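Local coordinates for Lmo2119 protein (PDB 5HQH), which is of unknown function but carries a YbbR-like domain, here a single, largely beta-stranded piece of a longer Listeria protein with a signal peptide, at residues E11-V16 against A52-T57; T37-G42 against K84-P89; T57-L62 against K73-D78. All coordinates share one frame; numbering follows the deposited sequence. Where two conformers were deposited one is given.

Interaction 1 (E11-V16 against A52-T57); sequences EVIENV and AQQDFT
With CG1 set beside its backbone N (chi1 -57°) and the chain extended beyond it, Ile13 sends CD1 to the rim of Phe56, whose own ring is carried on a CG lodged between backbone N and carbonyl carbon (chi1 53°). The methyl meets the ring at its edge, close to the ring plane, with Ile13 CD1 4.1 Å from Phe56 CZ. The Val16 side chain crosses that of Phe56 at about a right angle, its CG1 4.0 Å from Phe56 CE1. Gln54, the first residue past the helix, has positive phi and an extended side chain that runs alongside Ile13 in the opposite sense. Its amide works through water: one molecule accepts from Gln54 NE2 (3.0 Å) and donates to Glu14 O (2.7 Å), while a second donates to both Gln54 OE1 and Asn15 O. A polar, hydrated margin thus borders a buried apolar contact. Asn15 and Val16 both face Val36 in a G1 beta bulge, where strand 9-21 turns a corner. Beside it, strand 35-42 pairs with Ile13 through Val38, and helix 44-53 packs Lys51 on Ile13 before the chain passes through Phe56 into strand 57-61.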
loop_
_atom_site.group_PDB
_atom_site.type_symbol
_atom_site.label_atom_id
_atom_site.label_comp_id
_atom_site.label_asym_id
_atom_site.label_seq_id
_atom_site.Cartn_x
_atom_site.Cartn_y
_atom_site.Cartn_z
ATOM N N GLU A 11 6.569 -16.442 1.512
ATOM C CA GLU A 11 7.281 -15.784 0.422
ATOM C C GLU A 11 7.446 -14.308 0.749
ATOM O O GLU A 11 6.523 -13.670 1.236
ATOM C CB GLU A 11 6.501 -15.911 -0.886
ATOM C CG GLU A 11 6.454 -17.300 -1.492
ATOM C CD GLU A 11 7.771 -17.751 -2.086
ATOM O OE1 GLU A 11 8.639 -16.901 -2.332
ATOM O OE2 GLU A 11 7.919 -18.954 -2.365
ATOM N N VAL A 12 8.643 -13.784 0.503
ATOM C CA VAL A 12 8.933 -12.360 0.628
ATOM C C VAL A 12 8.999 -11.857 -0.811
ATOM O O VAL A 12 9.800 -12.326 -1.600
ATOM C CB VAL A 12 10.253 -12.099 1.385
ATOM C CG1 VAL A 12 10.527 -10.610 1.443
ATOM C CG2 VAL A 12 10.191 -12.698 2.785
ATOM N N ILE A 13 8.116 -10.934 -1.139
ATOM C CA ILE A 13 7.979 -10.440 -2.504
ATOM C C ILE A 13 8.461 -8.991 -2.534
ATOM O O ILE A 13 7.905 -8.135 -1.835
ATOM C CB ILE A 13 6.503 -10.557 -2.958
ATOM C CG1 ILE A 13 6.043 -12.028 -2.843
ATOM C CG2 ILE A 13 6.321 -10.042 -4.381
ATOM C CD1 ILE A 13 4.608 -12.233 -3.169
ATOM N N GLU A 14 9.460 -8.750 -3.361
ATOM C CA GLU A 14 10.055 -7.428 -3.473
ATOM C C GLU A 14 9.388 -6.610 -4.593
ATOM O O GLU A 14 8.755 -7.137 -5.505
ATOM C CB GLU A 14 11.548 -7.555 -3.748
ATOM C CG GLU A 14 12.290 -8.183 -2.583
ATOM C CD GLU A 14 13.746 -8.436 -2.880
ATOM O OE1 GLU A 14 14.445 -7.518 -3.337
ATOM O OE2 GLU A 14 14.201 -9.563 -2.629
ATOM N N ASN A 15 9.524 -5.299 -4.471
ATOM C CA ASN A 15 9.123 -4.368 -5.515
ATOM C C ASN A 15 7.647 -4.392 -5.847
ATOM O O ASN A 15 7.265 -4.325 -7.002
ATOM C CB ASN A 15 10.008 -4.564 -6.742
ATOM C CG ASN A 15 11.481 -4.432 -6.414
ATOM O OD1 ASN A 15 11.891 -3.472 -5.759
ATOM N ND2 ASN A 15 12.268 -5.379 -6.848
ATOM N N VAL A 16 6.831 -4.515 -4.813
ATOM C CA VAL A 16 5.384 -4.530 -4.978
ATOM C C VAL A 16 4.893 -3.064 -5.026
ATOM O O VAL A 16 5.217 -2.275 -4.141
ATOM C CB VAL A 16 4.722 -5.233 -3.802
ATOM C CG1 VAL A 16 3.240 -5.112 -3.899
ATOM C CG2 VAL A 16 5.133 -6.676 -3.751
ATOM N N ALA A 52 2.526 -15.872 -7.834
ATOM C CA ALA A 52 2.504 -15.987 -9.284
ATOM C C ALA A 52 1.716 -14.868 -9.967
ATOM O O ALA A 52 2.159 -14.306 -10.961
ATOM C CB ALA A 52 1.943 -17.335 -9.686
ATOM N N GLN A 53 0.546 -14.552 -9.419
ATOM C CA GLN A 53 -0.339 -13.552 -10.025
ATOM C C GLN A 53 -0.207 -12.141 -9.462
ATOM O O GLN A 53 -0.585 -11.176 -10.135
ATOM C CB GLN A 53 -1.798 -14.009 -9.914
ATOM C CG GLN A 53 -2.264 -14.887 -11.087
ATOM C CD GLN A 53 -1.644 -16.270 -11.127
ATOM O OE1 GLN A 53 -1.907 -17.115 -10.266
ATOM N NE2 GLN A 53 -0.845 -16.523 -12.144
ATOM N N GLN A 54 0.319 -12.023 -8.240
ATOM C CA GLN A 54 0.464 -10.740 -7.538
ATOM C C GLN A 54 -0.795 -9.894 -7.669
ATOM O O GLN A 54 -0.760 -8.703 -7.982
ATOM C CB GLN A 54 1.723 -9.988 -7.972
ATOM C CG GLN A 54 2.235 -9.066 -6.891
ATOM C CD GLN A 54 3.406 -8.266 -7.313
ATOM O OE1 GLN A 54 3.282 -7.042 -7.492
ATOM N NE2 GLN A 54 4.559 -8.933 -7.507
ATOM N N ASP A 55 -1.909 -10.540 -7.444
ATOM C CA ASP A 55 -3.210 -9.902 -7.622
ATOM C C ASP A 55 -3.752 -9.226 -6.360
ATOM O O ASP A 55 -4.865 -8.667 -6.369
ATOM C CB ASP A 55 -4.230 -10.845 -8.293
ATOM C CG ASP A 55 -4.434 -12.148 -7.571
ATOM O OD1 ASP A 55 -3.623 -12.564 -6.716
ATOM O OD2 ASP A 55 -5.409 -12.827 -7.907
ATOM N N PHE A 56 -2.973 -9.262 -5.288
ATOM C CA PHE A 56 -3.297 -8.472 -4.084
ATOM C C PHE A 56 -2.857 -7.045 -4.357
ATOM O O PHE A 56 -2.069 -6.781 -5.275
ATOM C CB PHE A 56 -2.618 -9.018 -2.854
ATOM C CG PHE A 56 -1.121 -9.195 -3.000
ATOM C CD1 PHE A 56 -0.262 -8.155 -2.684
ATOM C CD2 PHE A 56 -0.560 -10.392 -3.464
ATOM C CE1 PHE A 56 1.101 -8.295 -2.859
ATOM C CE2 PHE A 56 0.792 -10.528 -3.639
ATOM C CZ PHE A 56 1.640 -9.472 -3.307
ATOM N N THR A 57 -3.380 -6.123 -3.560
ATOM C CA THR A 57 -3.156 -4.688 -3.756
ATOM C C THR A 57 -2.726 -4.041 -2.477
ATOM O O THR A 57 -3.460 -4.097 -1.504
ATOM C CB THR A 57 -4.467 -4.022 -4.197
ATOM O OG1 THR A 57 -4.937 -4.661 -5.409
ATOM C CG2 THR A 57 -4.292 -2.540 -4.397
HETATM O O HOH W 1 7.334 -7.920 -7.657
HETATM O O HOH W 2 5.732 -5.805 -8.942
#

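Interaction 2 (T37-G42 against K84-P89); sequences TVTLSG and KVKVNP
Strands 37-42 and 84-88 run antiparallel, their axes 4.8 Å apart at closest approach and their directions 165° from one another. Thr37 with Asn88, Thr39 with Lys86 and Ser41 with Lys84 form hydrogen-bonded pairs, each joined by two backbone bonds; Thr39 N reaches Lys86 O at 2.9 Å, and the return bond from Lys86 N to Thr39 O measures 3.0 Å. The intervening pairs, Val38 with Val87 and Leu40 with Val85, are non-hydrogen-bonded, and here CA-H groups lean on carbonyl oxygens, as Val85 CA does on Thr39 O at 3.3 Å. Alternation then sorts the side chains. On the apolar face Val85 is the hub: its CG2 lies 3.5 Å from Leu40 CD2, the two side chains pointing the same way, while its CG1 meets Val38 CG1 at 3.7 Å on a slanting approach. On the other face the lysines contribute their carbon chains. Lys86 has CG between backbone N and carbonyl carbon (chi1 56°), and its extended chain lies side by side with Thr39, its CG 3.9 Å from Thr39 CB; Lys84 CB rests 3.4 Å from Ser41 OG. A water donates to Lys84 O and bonds weakly to Ser41 OG. Strand 9-21 flanks strand 35-42, bonding through Glu11 to Leu40 and Asp9 to Gly42; strand 68-77 borders the other partner, with Val76 against Val85 and Val87, while Phe56 touches Val38 and Leu40.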
loop_
_atom_site.group_PDB
_atom_site.type_symbol
_atom_site.label_atom_id
_atom_site.label_comp_id
_atom_site.label_asym_id
_atom_site.label_seq_id
_atom_site.Cartn_x
_atom_site.Cartn_y
_atom_site.Cartn_z
ATOM N N THR A 37 8.108 -4.075 0.114
ATOM C CA THR A 37 8.295 -5.517 0.226
ATOM C C THR A 37 7.134 -6.128 0.997
ATOM O O THR A 37 6.801 -5.674 2.089
ATOM C CB THR A 37 9.612 -5.843 0.964
ATOM O OG1 THR A 37 10.698 -5.232 0.266
ATOM C CG2 THR A 37 9.857 -7.320 1.083
ATOM N N VAL A 38 6.533 -7.190 0.457
ATOM C CA VAL A 38 5.393 -7.831 1.105
ATOM C C VAL A 38 5.730 -9.242 1.487
ATOM O O VAL A 38 6.310 -9.974 0.681
ATOM C CB VAL A 38 4.155 -7.860 0.159
ATOM C CG1 VAL A 38 2.981 -8.581 0.797
ATOM C CG2 VAL A 38 3.736 -6.442 -0.182
ATOM N N THR A 39 5.430 -9.623 2.729
ATOM C CA THR A 39 5.638 -10.985 3.182
ATOM C C THR A 39 4.278 -11.660 3.354
ATOM O O THR A 39 3.383 -11.111 3.993
ATOM C CB THR A 39 6.386 -11.031 4.529
ATOM O OG1 THR A 39 7.628 -10.360 4.391
ATOM C CG2 THR A 39 6.630 -12.463 4.965
ATOM N N LEU A 40 4.141 -12.833 2.743
ATOM C CA LEU A 40 2.909 -13.640 2.760
ATOM C C LEU A 40 3.191 -14.971 3.402
ATOM O O LEU A 40 4.204 -15.568 3.072
ATOM C CB LEU A 40 2.463 -13.953 1.333
ATOM C CG LEU A 40 2.183 -12.780 0.412
ATOM C CD1 LEU A 40 1.788 -13.294 -0.965
ATOM C CD2 LEU A 40 1.105 -11.904 0.998
ATOM N N SER A 41 2.290 -15.448 4.262
ATOM C CA SER A 41 2.426 -16.799 4.818
ATOM C C SER A 41 1.055 -17.455 4.905
ATOM O O SER A 41 0.041 -16.785 5.128
ATOM C CB SER A 41 3.125 -16.775 6.160
ATOM O OG SER A 41 2.326 -16.179 7.127
ATOM N N GLY A 42 1.018 -18.765 4.714
ATOM C CA GLY A 42 -0.253 -19.495 4.759
ATOM C C GLY A 42 -0.153 -20.773 3.975
ATOM O O GLY A 42 0.955 -21.217 3.697
ATOM N N LYS A 84 -1.508 -14.592 5.977
ATOM C CA LYS A 84 -1.031 -13.564 6.927
ATOM C C LYS A 84 -0.148 -12.684 6.047
ATOM O O LYS A 84 0.662 -13.196 5.277
ATOM C CB LYS A 84 -0.210 -14.146 8.069
ATOM C CG LYS A 84 -0.986 -14.957 9.105
ATOM C CD LYS A 84 -0.073 -15.442 10.239
ATOM C CE LYS A 84 -0.743 -16.502 11.107
ATOM N NZ LYS A 84 0.109 -16.900 12.266
ATOM N N VAL A 85 -0.316 -11.373 6.142
ATOM C CA VAL A 85 0.415 -10.453 5.287
ATOM C C VAL A 85 1.014 -9.306 6.076
ATOM O O VAL A 85 0.363 -8.766 6.980
ATOM C CB VAL A 85 -0.522 -9.846 4.193
ATOM C CG1 VAL A 85 0.259 -8.996 3.226
ATOM C CG2 VAL A 85 -1.275 -10.948 3.448
ATOM N N LYS A 86 2.250 -8.939 5.745
ATOM C CA LYS A 86 2.842 -7.719 6.346
ATOM C C LYS A 86 3.610 -6.994 5.262
ATOM O O LYS A 86 4.076 -7.589 4.284
ATOM C CB LYS A 86 3.705 -7.921 7.588
ATOM C CG LYS A 86 4.837 -8.881 7.374
ATOM C CD LYS A 86 5.744 -8.934 8.594
ATOM C CE LYS A 86 6.718 -10.080 8.436
ATOM N NZ LYS A 86 7.825 -10.029 9.439
ATOM N N VAL A 87 3.728 -5.695 5.440
ATOM C CA VAL A 87 4.306 -4.832 4.446
ATOM C C VAL A 87 5.476 -4.098 5.089
ATOM O O VAL A 87 5.378 -3.651 6.260
ATOM C CB VAL A 87 3.255 -3.809 3.984
ATOM C CG1 VAL A 87 3.802 -2.904 2.909
ATOM C CG2 VAL A 87 1.981 -4.500 3.500
ATOM N N ASN A 88 6.566 -3.957 4.343
ATOM C CA ASN A 88 7.764 -3.251 4.820
ATOM C C ASN A 88 8.150 -2.184 3.799
ATOM O O ASN A 88 8.506 -2.549 2.659
ATOM C CB ASN A 88 8.915 -4.243 4.968
ATOM C CG ASN A 88 10.219 -3.583 5.362
ATOM O OD1 ASN A 88 10.214 -2.479 5.866
ATOM N ND2 ASN A 88 11.320 -4.233 5.062
ATOM N N PRO A 89 8.084 -0.893 4.128
ATOM C CA PRO A 89 7.702 -0.351 5.427
ATOM C C PRO A 89 6.207 -0.457 5.734
ATOM O O PRO A 89 5.382 -0.430 4.807
ATOM C CB PRO A 89 8.043 1.143 5.267
ATOM C CG PRO A 89 7.845 1.400 3.829
ATOM C CD PRO A 89 8.410 0.177 3.168
HETATM O O HOH W 3 3.328 -13.025 6.604
#

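Interaction 3 (T57-L62 against K73-D78); sequences TVYADL and KLQVKD
Tyr59 lays one face of its ring over Gln75, whose CB sits 3.7 Å from the ring centroid, 20° off the normal, in a CH-pi contact displaced toward the rim. The ring and the Gln75 amide are inclined by 39°, so the amide follows the ring obliquely instead of stacking flat upon it. A water accepts from Gln75 NE2 (2.8 Å) and is hydrogen-bonded to Tyr59 OH, tying the two polar ends together. In one of its two conformers Lys77 crosses the tyrosine at about a right angle, its CG 3.5 Å from Tyr59 CE1, and bends at its last torsion (chi4 75°) to bring NZ to Asp78 OD2 in a salt bridge of 3.1 Å. That same oxygen accepts from Thr57 OG1 at 2.8 Å: the hydroxyl takes the anti lone pair, while the ammonium comes from the syn side, slightly out of the carboxylate plane. With the lysine so placed, two donors would probably stabilise the charged carboxylate. Apart from Asp78, which follows the second strand, these residues belong to the beta hairpin of strands 57-61 and 68-77, in which Thr57 with Lys77 and Tyr59 with Gln75 are antiparallel hydrogen-bonded pairs; Gln75 N meets Tyr59 O almost straight at 2.9 Å. Between them, non-hydrogen-bonded Val58 and Val76 turn to the other side of the sheet. Ala60 CB touches Leu74 CD2 at 3.7 Å. Waters bridge Gln75 OE1 to Asp61, one reaching the backbone N and the other OD2, while Asp61 OD1 bonds to the backbone of Lys63. Strand 9-21 flanks the hairpin, its Tyr21 ring meeting that of Tyr59 obliquely.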
loop_
_atom_site.group_PDB
_atom_site.type_symbol
_atom_site.label_atom_id
_atom_site.label_comp_id
_atom_site.label_asym_id
_atom_site.label_seq_id
_atom_site.Cartn_x
_atom_site.Cartn_y
_atom_site.Cartn_z
ATOM N N THR A 57 -3.380 -6.123 -3.560
ATOM C CA THR A 57 -3.156 -4.688 -3.756
ATOM C C THR A 57 -2.726 -4.041 -2.477
ATOM O O THR A 57 -3.460 -4.097 -1.504
ATOM C CB THR A 57 -4.467 -4.022 -4.197
ATOM O OG1 THR A 57 -4.937 -4.661 -5.409
ATOM C CG2 THR A 57 -4.292 -2.540 -4.397
ATOM N N VAL A 58 -1.520 -3.444 -2.460
ATOM C CA VAL A 58 -1.034 -2.671 -1.323
ATOM C C VAL A 58 -1.419 -1.222 -1.584
ATOM O O VAL A 58 -1.248 -0.738 -2.699
ATOM C CB VAL A 58 0.493 -2.760 -1.171
ATOM C CG1 VAL A 58 0.956 -1.945 0.029
ATOM C CG2 VAL A 58 0.924 -4.209 -1.028
ATOM N N TYR A 59 -1.987 -0.573 -0.574
ATOM C CA TYR A 59 -2.458 0.785 -0.752
ATOM C C TYR A 59 -2.319 1.663 0.476
ATOM O O TYR A 59 -2.350 1.201 1.615
ATOM C CB TYR A 59 -3.913 0.788 -1.211
ATOM C CG TYR A 59 -4.949 0.214 -0.244
ATOM C CD1 TYR A 59 -5.124 -1.156 -0.138
ATOM C CD2 TYR A 59 -5.815 1.036 0.486
ATOM C CE1 TYR A 59 -6.070 -1.692 0.698
ATOM C CE2 TYR A 59 -6.783 0.484 1.323
ATOM C CZ TYR A 59 -6.919 -0.881 1.400
ATOM O OH TYR A 59 -7.911 -1.411 2.209
ATOM N N ALA A 60 -2.211 2.963 0.190
ATOM C CA ALA A 60 -2.281 4.031 1.183
ATOM C C ALA A 60 -3.618 4.726 0.916
ATOM O O ALA A 60 -3.816 5.318 -0.143
ATOM C CB ALA A 60 -1.114 5.023 1.055
ATOM N N ASP A 61 -4.518 4.690 1.902
ATOM C CA ASP A 61 -5.815 5.357 1.762
ATOM C C ASP A 61 -5.786 6.703 2.464
ATOM O O ASP A 61 -5.782 6.785 3.700
ATOM C CB ASP A 61 -6.939 4.519 2.319
ATOM C CG ASP A 61 -8.301 5.067 1.942
ATOM O OD1 ASP A 61 -8.410 6.112 1.272
ATOM O OD2 ASP A 61 -9.318 4.450 2.286
ATOM N N LEU A 62 -5.750 7.753 1.658
ATOM C CA LEU A 62 -5.699 9.116 2.173
ATOM C C LEU A 62 -6.960 9.881 1.834
ATOM O O LEU A 62 -6.954 11.114 1.752
ATOM C CB LEU A 62 -4.457 9.802 1.630
ATOM C CG LEU A 62 -3.207 9.133 2.209
ATOM C CD1 LEU A 62 -1.977 9.512 1.425
ATOM C CD2 LEU A 62 -3.046 9.455 3.688
ATOM N N LYS A 73 -0.537 4.175 7.565
ATOM C CA LYS A 73 -0.229 2.745 7.551
ATOM C C LYS A 73 -0.725 2.138 6.226
ATOM O O LYS A 73 -1.850 2.361 5.807
ATOM C CB LYS A 73 -0.934 2.011 8.705
ATOM C CG LYS A 73 -0.600 0.523 8.770
ATOM C CD LYS A 73 -1.227 -0.161 9.963
ATOM C CE LYS A 73 -1.096 -1.663 9.867
ATOM N NZ LYS A 73 0.290 -2.155 9.822
ATOM N N LEU A 74 0.133 1.346 5.598
ATOM C CA LEU A 74 -0.201 0.661 4.352
ATOM C C LEU A 74 -1.091 -0.534 4.606
ATOM O O LEU A 74 -0.936 -1.265 5.565
ATOM C CB LEU A 74 1.092 0.254 3.630
ATOM C CG LEU A 74 2.009 1.433 3.247
ATOM C CD1 LEU A 74 3.175 0.902 2.461
ATOM C CD2 LEU A 74 1.262 2.519 2.473
ATOM N N GLN A 75 -2.084 -0.693 3.731
ATOM C CA GLN A 75 -3.088 -1.761 3.830
ATOM C C GLN A 75 -2.952 -2.714 2.659
ATOM O O GLN A 75 -2.330 -2.376 1.651
ATOM C CB GLN A 75 -4.470 -1.146 3.872
ATOM C CG GLN A 75 -4.735 -0.293 5.102
ATOM C CD GLN A 75 -6.090 0.346 5.054
ATOM O OE1 GLN A 75 -6.239 1.547 4.739
ATOM N NE2 GLN A 75 -7.105 -0.443 5.290
ATOM N N VAL A 76 -3.607 -3.869 2.773
ATOM C CA VAL A 76 -3.609 -4.872 1.708
ATOM C C VAL A 76 -5.034 -5.360 1.496
ATOM O O VAL A 76 -5.772 -5.670 2.453
ATOM C CB VAL A 76 -2.695 -6.065 1.988
ATOM C CG1 VAL A 76 -2.634 -6.986 0.765
ATOM C CG2 VAL A 76 -1.312 -5.610 2.421
ATOM N N LYS A 77 -5.461 -5.392 0.236
ATOM C CA LYS A 77 -6.781 -5.901 -0.136
ATOM C C LYS A 77 -6.631 -6.818 -1.340
ATOM O O LYS A 77 -5.540 -7.019 -1.858
ATOM C CB LYS A 77 -7.788 -4.770 -0.382
ATOM C CG LYS A 77 -7.523 -3.913 -1.614
ATOM C CD LYS A 77 -8.498 -2.741 -1.680
ATOM C CE LYS A 77 -8.465 -2.003 -3.019
ATOM N NZ LYS A 77 -9.140 -2.767 -4.124
ATOM N N ASP A 78 -7.740 -7.390 -1.747
ATOM C CA ASP A 78 -7.776 -8.331 -2.883
ATOM C C ASP A 78 -6.849 -9.536 -2.605
ATOM O O ASP A 78 -6.143 -10.027 -3.487
ATOM C CB ASP A 78 -7.425 -7.656 -4.215
ATOM C CG ASP A 78 -8.191 -6.361 -4.450
ATOM O OD1 ASP A 78 -9.396 -6.361 -4.203
ATOM O OD2 ASP A 78 -7.572 -5.360 -4.844
HETATM O O HOH W 4 -9.510 -0.003 3.897
HETATM O O HOH W 5 -3.982 3.435 4.486
HETATM O O HOH W 6 -8.973 2.659 4.259
#

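How the interactions relate
The three contacts illustrate how one mixed sheet can gather distant parts of a short chain. Interactions 1 and 2 have centres about 9 Å apart, 2 and 3 about 12 Å, and 1 and 3 about 13 Å. Along the sequence, the segments of interactions 1 and 2 alternate, whereas interaction 1 closes as interaction 3 opens, the two sharing Thr57; interaction 3 nests within the loop closed by interaction 2. Neighbouring strands 9-21 and 35-42 join interactions 1 and 2, 9-21 and 57-61 join 1 and 3, and 68-77 and 84-98 join 2 and 3. Val58 CG2 touches both Val16 and Val38, so the valine-rich interior of this YbbR-like domain is continuous across all three.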